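Local atomic coordinates of carbohydrate binding protein (PDB entry 3HZB), a protein that binds calcium ions through its betagamma-crystallin domain, the part described here, and as a whole protein is probably a carbohydrate-binding protein. Residues G17-I20 with G21-L25; S66-S69 with C70-T73. One frame throughout, in Å; residues are numbered along the deposited sequence.

Interaction 1 of 2, residues G17-I20 with G21-L25; sequences GLTI and GDYNL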
ATOM      1  N   GLY B  17      -2.234   6.253  13.648  1.00 15.14           N
ATOM      2  CA  GLY B  17      -1.099   6.540  12.792  1.00 16.35           C
ATOM      3  C   GLY B  17       0.208   6.232  13.498  1.00 17.35           C
ATOM      4  O   GLY B  17       0.406   6.640  14.645  1.00 16.76           O
ATOM      5  N   LEU B  18       1.097   5.513  12.817  1.00 16.38           N
ATOM      6  CA  LEU B  18       2.386   5.145  13.394  1.00 16.66           C
ATOM      7  C   LEU B  18       3.548   5.678  12.558  1.00 17.14           C
ATOM      8  O   LEU B  18       3.427   5.867  11.348  1.00 17.15           O
ATOM      9  CB  LEU B  18       2.520   3.621  13.484  1.00 16.22           C
ATOM     10  CG  LEU B  18       1.335   2.790  13.985  1.00 17.47           C
ATOM     11  CD1 LEU B  18       1.707   1.308  13.934  1.00 16.46           C
ATOM     12  CD2 LEU B  18       0.954   3.202  15.388  1.00 18.47           C
ATOM     13  N   THR B  19       4.670   5.930  13.222  1.00 17.63           N
ATOM     14  CA  THR B  19       5.874   6.398  12.553  1.00 18.22           C
ATOM     15  C   THR B  19       6.975   5.434  12.976  1.00 17.79           C
ATOM     16  O   THR B  19       6.707   4.456  13.679  1.00 18.67           O
ATOM     17  CB  THR B  19       6.258   7.841  12.977  1.00 20.51           C
ATOM     18  OG1 THR B  19       6.389   7.913  14.404  1.00 23.59           O
ATOM     19  CG2 THR B  19       5.202   8.830  12.513  1.00 22.85           C
ATOM     20  N   ILE B  20       8.204   5.689  12.541  1.00 16.46           N
ATOM     21  CA  ILE B  20       9.321   4.825  12.908  1.00 17.50           C
ATOM     22  C   ILE B  20       9.376   4.692  14.424  1.00 16.79           C
ATOM     23  O   ILE B  20       9.270   5.685  15.143  1.00 18.13           O
ATOM     24  CB  ILE B  20      10.660   5.406  12.404  1.00 18.99           C
ATOM     25  CG1 ILE B  20      10.727   5.309  10.878  1.00 19.21           C
ATOM     26  CG2 ILE B  20      11.828   4.668  13.047  1.00 17.94           C
ATOM     27  CD1 ILE B  20      10.742   3.886  10.352  1.00 22.20           C
ATOM     28  N   GLY B  21       9.537   3.466  14.911  1.00 15.32           N
ATOM     29  CA  GLY B  21       9.599   3.270  16.346  1.00 16.21           C
ATOM     30  C   GLY B  21       8.946   1.986  16.816  1.00 16.51           C
ATOM     31  O   GLY B  21       8.415   1.214  16.015  1.00 16.38           O
ATOM     32  N   ASP B  22       8.973   1.766  18.126  1.00 15.19           N
ATOM     33  CA  ASP B  22       8.401   0.559  18.706  1.00 14.07           C
ATOM     34  C   ASP B  22       7.130   0.856  19.488  1.00 13.89           C
ATOM     35  O   ASP B  22       7.088   1.777  20.302  1.00 14.24           O
ATOM     36  CB  ASP B  22       9.429  -0.118  19.613  1.00 15.85           C
ATOM     37  CG  ASP B  22      10.734  -0.411  18.891  1.00 18.95           C
ATOM     38  OD1 ASP B  22      10.678  -0.855  17.724  1.00 18.89           O
ATOM     39  OD2 ASP B  22      11.813  -0.204  19.491  1.00 19.66           O
ATOM     40  N   TYR B  23       6.097   0.062  19.233  1.00 12.62           N
ATOM     41  CA  TYR B  23       4.815   0.245  19.888  1.00 12.77           C
ATOM     42  C   TYR B  23       4.342  -0.968  20.674  1.00 14.16           C
ATOM     43  O   TYR B  23       3.870  -1.947  20.088  1.00 13.54           O
ATOM     44  CB  TYR B  23       3.734   0.594  18.858  1.00 12.71           C
ATOM     45  CG  TYR B  23       3.945   1.893  18.124  1.00 13.32           C
ATOM     46  CD1 TYR B  23       4.894   1.997  17.106  1.00 12.54           C
ATOM     47  CD2 TYR B  23       3.200   3.027  18.449  1.00 12.44           C
ATOM     48  CE1 TYR B  23       5.095   3.195  16.429  1.00 13.66           C
ATOM     49  CE2 TYR B  23       3.396   4.232  17.780  1.00 13.41           C
ATOM     50  CZ  TYR B  23       4.346   4.305  16.770  1.00 13.45           C
ATOM     51  OH  TYR B  23       4.540   5.489  16.103  1.00 14.37           O
ATOM     52  N   ASN B  24       4.481  -0.927  21.997  1.00 13.73           N
ATOM     53  CA  ASN B  24       3.965  -2.025  22.798  1.00 12.96           C
ATOM     54  C   ASN B  24       2.470  -1.736  22.930  1.00 13.28           C
ATOM     55  O   ASN B  24       1.995  -0.714  22.428  1.00 11.87           O
ATOM     56  CB  ASN B  24       4.660  -2.123  24.172  1.00 16.32           C
ATOM     57  CG  ASN B  24       4.616  -0.826  24.979  1.00 17.05           C
ATOM     58  OD1 ASN B  24       5.300  -0.711  26.000  1.00 21.07           O
ATOM     59  ND2 ASN B  24       3.822   0.136  24.544  1.00 13.48           N
ATOM     60  N   LEU B  25       1.718  -2.620  23.577  1.00 12.99           N
ATOM     61  CA  LEU B  25       0.282  -2.397  23.698  1.00 12.37           C
ATOM     62  C   LEU B  25      -0.042  -1.068  24.383  1.00 12.45           C
ATOM     63  O   LEU B  25      -0.995  -0.390  24.015  1.00 12.52           O
ATOM     64  CB  LEU B  25      -0.372  -3.560  24.449  1.00 10.55           C
ATOM     65  CG  LEU B  25      -1.903  -3.530  24.540  1.00 11.78           C
ATOM     66  CD1 LEU B  25      -2.523  -3.406  23.151  1.00 10.04           C
ATOM     67  CD2 LEU B  25      -2.379  -4.803  25.221  1.00 10.70           C
TER
HETATM   68  O   HOH W   1       2.562   7.230  16.691  1.00 33.01           O

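Interaction 2 of 2, residues S66-S69 with C70-T73; sequences SDNS and CLNT. With CA (calcium ion), chain K.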
ATOM      1  N   SER B  66       3.479  -3.761   2.490  1.00 16.12           N
ATOM      2  CA  SER B  66       2.609  -3.184   1.467  1.00 15.92           C
ATOM      3  C   SER B  66       1.201  -3.231   2.055  1.00 15.18           C
ATOM      4  O   SER B  66       0.925  -4.056   2.927  1.00 14.68           O
ATOM      5  CB  SER B  66       2.679  -3.992   0.165  1.00 15.91           C
ATOM      6  OG  SER B  66       2.237  -5.325   0.354  1.00 13.94           O
ATOM      7  N   ASP B  67       0.324  -2.338   1.603  1.00 15.71           N
ATOM      8  CA  ASP B  67      -1.043  -2.291   2.120  1.00 14.32           C
ATOM      9  C   ASP B  67      -1.671  -3.678   2.203  1.00 15.23           C
ATOM     10  O   ASP B  67      -1.584  -4.466   1.258  1.00 13.16           O
ATOM     11  CB  ASP B  67      -1.935  -1.410   1.233  1.00 14.52           C
ATOM     12  CG  ASP B  67      -1.477   0.029   1.181  1.00 14.98           C
ATOM     13  OD1 ASP B  67      -0.711   0.446   2.073  1.00 14.06           O
ATOM     14  OD2 ASP B  67      -1.898   0.753   0.251  1.00 17.57           O
ATOM     15  N   ASN B  68      -2.300  -3.970   3.339  1.00 14.77           N
ATOM     16  CA  ASN B  68      -2.974  -5.248   3.546  1.00 14.75           C
ATOM     17  C   ASN B  68      -4.401  -4.888   3.940  1.00 15.56           C
ATOM     18  O   ASN B  68      -4.641  -4.360   5.024  1.00 12.98           O
ATOM     19  CB  ASN B  68      -2.304  -6.039   4.669  1.00 16.31           C
ATOM     20  CG  ASN B  68      -2.814  -7.463   4.761  1.00 16.57           C
ATOM     21  OD1 ASN B  68      -4.019  -7.699   4.851  1.00 16.51           O
ATOM     22  ND2 ASN B  68      -1.896  -8.422   4.742  1.00 17.36           N
ATOM     23  N   SER B  69      -5.344  -5.173   3.049  1.00 14.65           N
ATOM     24  CA  SER B  69      -6.742  -4.831   3.276  1.00 13.84           C
ATOM     25  C   SER B  69      -7.500  -5.704   4.271  1.00 14.58           C
ATOM     26  O   SER B  69      -8.602  -5.349   4.680  1.00 15.70           O
ATOM     27  CB  SER B  69      -7.493  -4.837   1.943  1.00 14.01           C
ATOM     28  OG  SER B  69      -7.470  -6.133   1.373  1.00 14.46           O
ATOM     29  N   CYS B  70      -6.931  -6.836   4.662  1.00 14.93           N
ATOM     30  CA  CYS B  70      -7.620  -7.713   5.604  1.00 16.16           C
ATOM     31  C   CYS B  70      -6.681  -8.819   6.057  1.00 16.88           C
ATOM     32  O   CYS B  70      -6.421  -9.766   5.314  1.00 16.04           O
ATOM     33  CB  CYS B  70      -8.848  -8.318   4.921  1.00 20.34           C
ATOM     34  SG  CYS B  70     -10.269  -8.789   5.971  1.00 26.21           S
ATOM     35  N   LEU B  71      -6.160  -8.686   7.272  1.00 14.73           N
ATOM     36  CA  LEU B  71      -5.247  -9.681   7.814  1.00 15.16           C
ATOM     37  C   LEU B  71      -5.897 -11.058   7.794  1.00 15.19           C
ATOM     38  O   LEU B  71      -7.119 -11.177   7.907  1.00 14.36           O
ATOM     39  CB  LEU B  71      -4.857  -9.310   9.244  1.00 13.11           C
ATOM     40  CG  LEU B  71      -4.112  -7.973   9.348  1.00 13.66           C
ATOM     41  CD1 LEU B  71      -3.920  -7.606  10.810  1.00 14.17           C
ATOM     42  CD2 LEU B  71      -2.773  -8.072   8.630  1.00 13.00           C
ATOM     43  N   ASN B  72      -5.082 -12.096   7.652  1.00 18.04           N
ATOM     44  CA  ASN B  72      -5.607 -13.455   7.605  1.00 19.07           C
ATOM     45  C   ASN B  72      -6.026 -13.960   8.983  1.00 20.84           C
ATOM     46  O   ASN B  72      -5.912 -13.245   9.981  1.00 20.19           O
ATOM     47  CB  ASN B  72      -4.580 -14.396   6.963  1.00 20.00           C
ATOM     48  CG  ASN B  72      -3.287 -14.486   7.746  1.00 20.07           C
ATOM     49  OD1 ASN B  72      -2.273 -14.957   7.227  1.00 23.79           O
ATOM     50  ND2 ASN B  72      -3.314 -14.053   8.999  1.00 16.88           N
ATOM     51  N   THR B  73      -6.516 -15.194   9.028  1.00 21.58           N
ATOM     52  CA  THR B  73      -6.979 -15.800  10.271  1.00 22.50           C
ATOM     53  C   THR B  73      -5.928 -15.832  11.374  1.00 20.92           C
ATOM     54  O   THR B  73      -6.260 -15.773  12.556  1.00 20.59           O
ATOM     55  CB  THR B  73      -7.461 -17.241  10.033  1.00 23.06           C
ATOM     56  OG1 THR B  73      -8.467 -17.243   9.014  1.00 26.50           O
ATOM     57  CG2 THR B  73      -8.042 -17.824  11.311  1.00 26.28           C
TER
HETATM   58 CA    CA K 117       0.773   2.272   0.387  1.00 17.07          CA
HETATM   59  O   HOH W   2      -3.609 -11.013   4.662  1.00 27.70           O
HETATM   60  O   HOH W   3       0.374   4.391   2.289  1.00 19.11           O

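Interaction 1 of 2, residues G17-I20 with G21-L25
L18 and Y23 both start with CG anti to the carbonyl carbon (chi1 -63° for Y23), and the leucine branch and the tyrosine ring then run antiparallel alongside one another. Methyl CD2 of L18 comes to lie over one face of the ring, a CH-pi contact with CD2 3.8 Å from the centroid of Y23. It is offset toward the rim, nearest to CE2, while CB of L18 approaches the phenol end at CZ.

The hydroxyl is held too. The backbone N of T19 donates to OH of Y23 at 2.9 Å along an almost straight line, 174° at the hydrogen. A water in the ring plane also bonds to this OH at 2.7 Å and donates to O of G17, so the phenol is tied directly to the loop just after strand 15-18 and through the water to G17 in the strand. At the bend, G21 has a phi of 144° that only glycine takes up comfortably, since a CB would be jammed against O of I20.

V84 of strand 81-86 touches L18, I20 and Y23. With OH bonded to the backbone four residues back, Y23 forms a tyrosine corner between two sheets of the betagamma-crystallin Greek key domain.

Interaction 2 of 2, residues S66-S69 with C70-T73
Between N68 and C70 the chain has no regular secondary structure; it turns at S69 and is extended on both flanks, so that the N68 side chain can reach forward to the backbone two residues on. CG of N68 stands anti to its own N (chi1 -170°), and OD1 accepts the N-H of C70 at 3.0 Å, which makes an Asx turn. The donor lies in the carbonyl plane of the amide, and the bond is somewhat bent, with 145° at the hydrogen. The other end of the same amide is engaged too: ND2 of N68 donates to a water at 3.1 Å, and that water donates to O of C70. One side chain thereby serves both the N-H and the C=O of C70, which fixes the rotation of the amide.

L71 lies roughly perpendicular to the asparagine side chain, its CD2 reaching 3.9 Å from CG of N68. Just before the turn, D67 points its carboxylate the other way, with OD1 at a long 2.9 Å from a calcium ion that also binds a water, O of I43 and the matching D67 and I43 of the second subunit.

C70 is tied by a disulfide to C9. Lying in the loop between strands 60-64 and 81-86, the segment runs beside strand 40-43, with backbone hydrogen bonds between N68 and L41 in that strand and between L71 and S39 just before it, while the side chain of L71 rests on L41.

How the interactions relate
Both contacts are local, each within one continuous run of chain, and they come in series, 17-25 well before 66-73. Their centres are 18 Å apart on opposite sides of the centre of the domain, with nearest atoms about 11 Å from each other. Interaction 1 spans the change from the three-stranded sheet to the four-stranded one, near the edge strands 15-18 and 21-23. Interaction 2 lies in the long connection from strand 60-64 to 81-86 and runs along 40-43, the other outermost strand of the three-stranded sheet. One contact thus joins the two sheets within the domain, while the other lies at the calcium site shared with the second subunit.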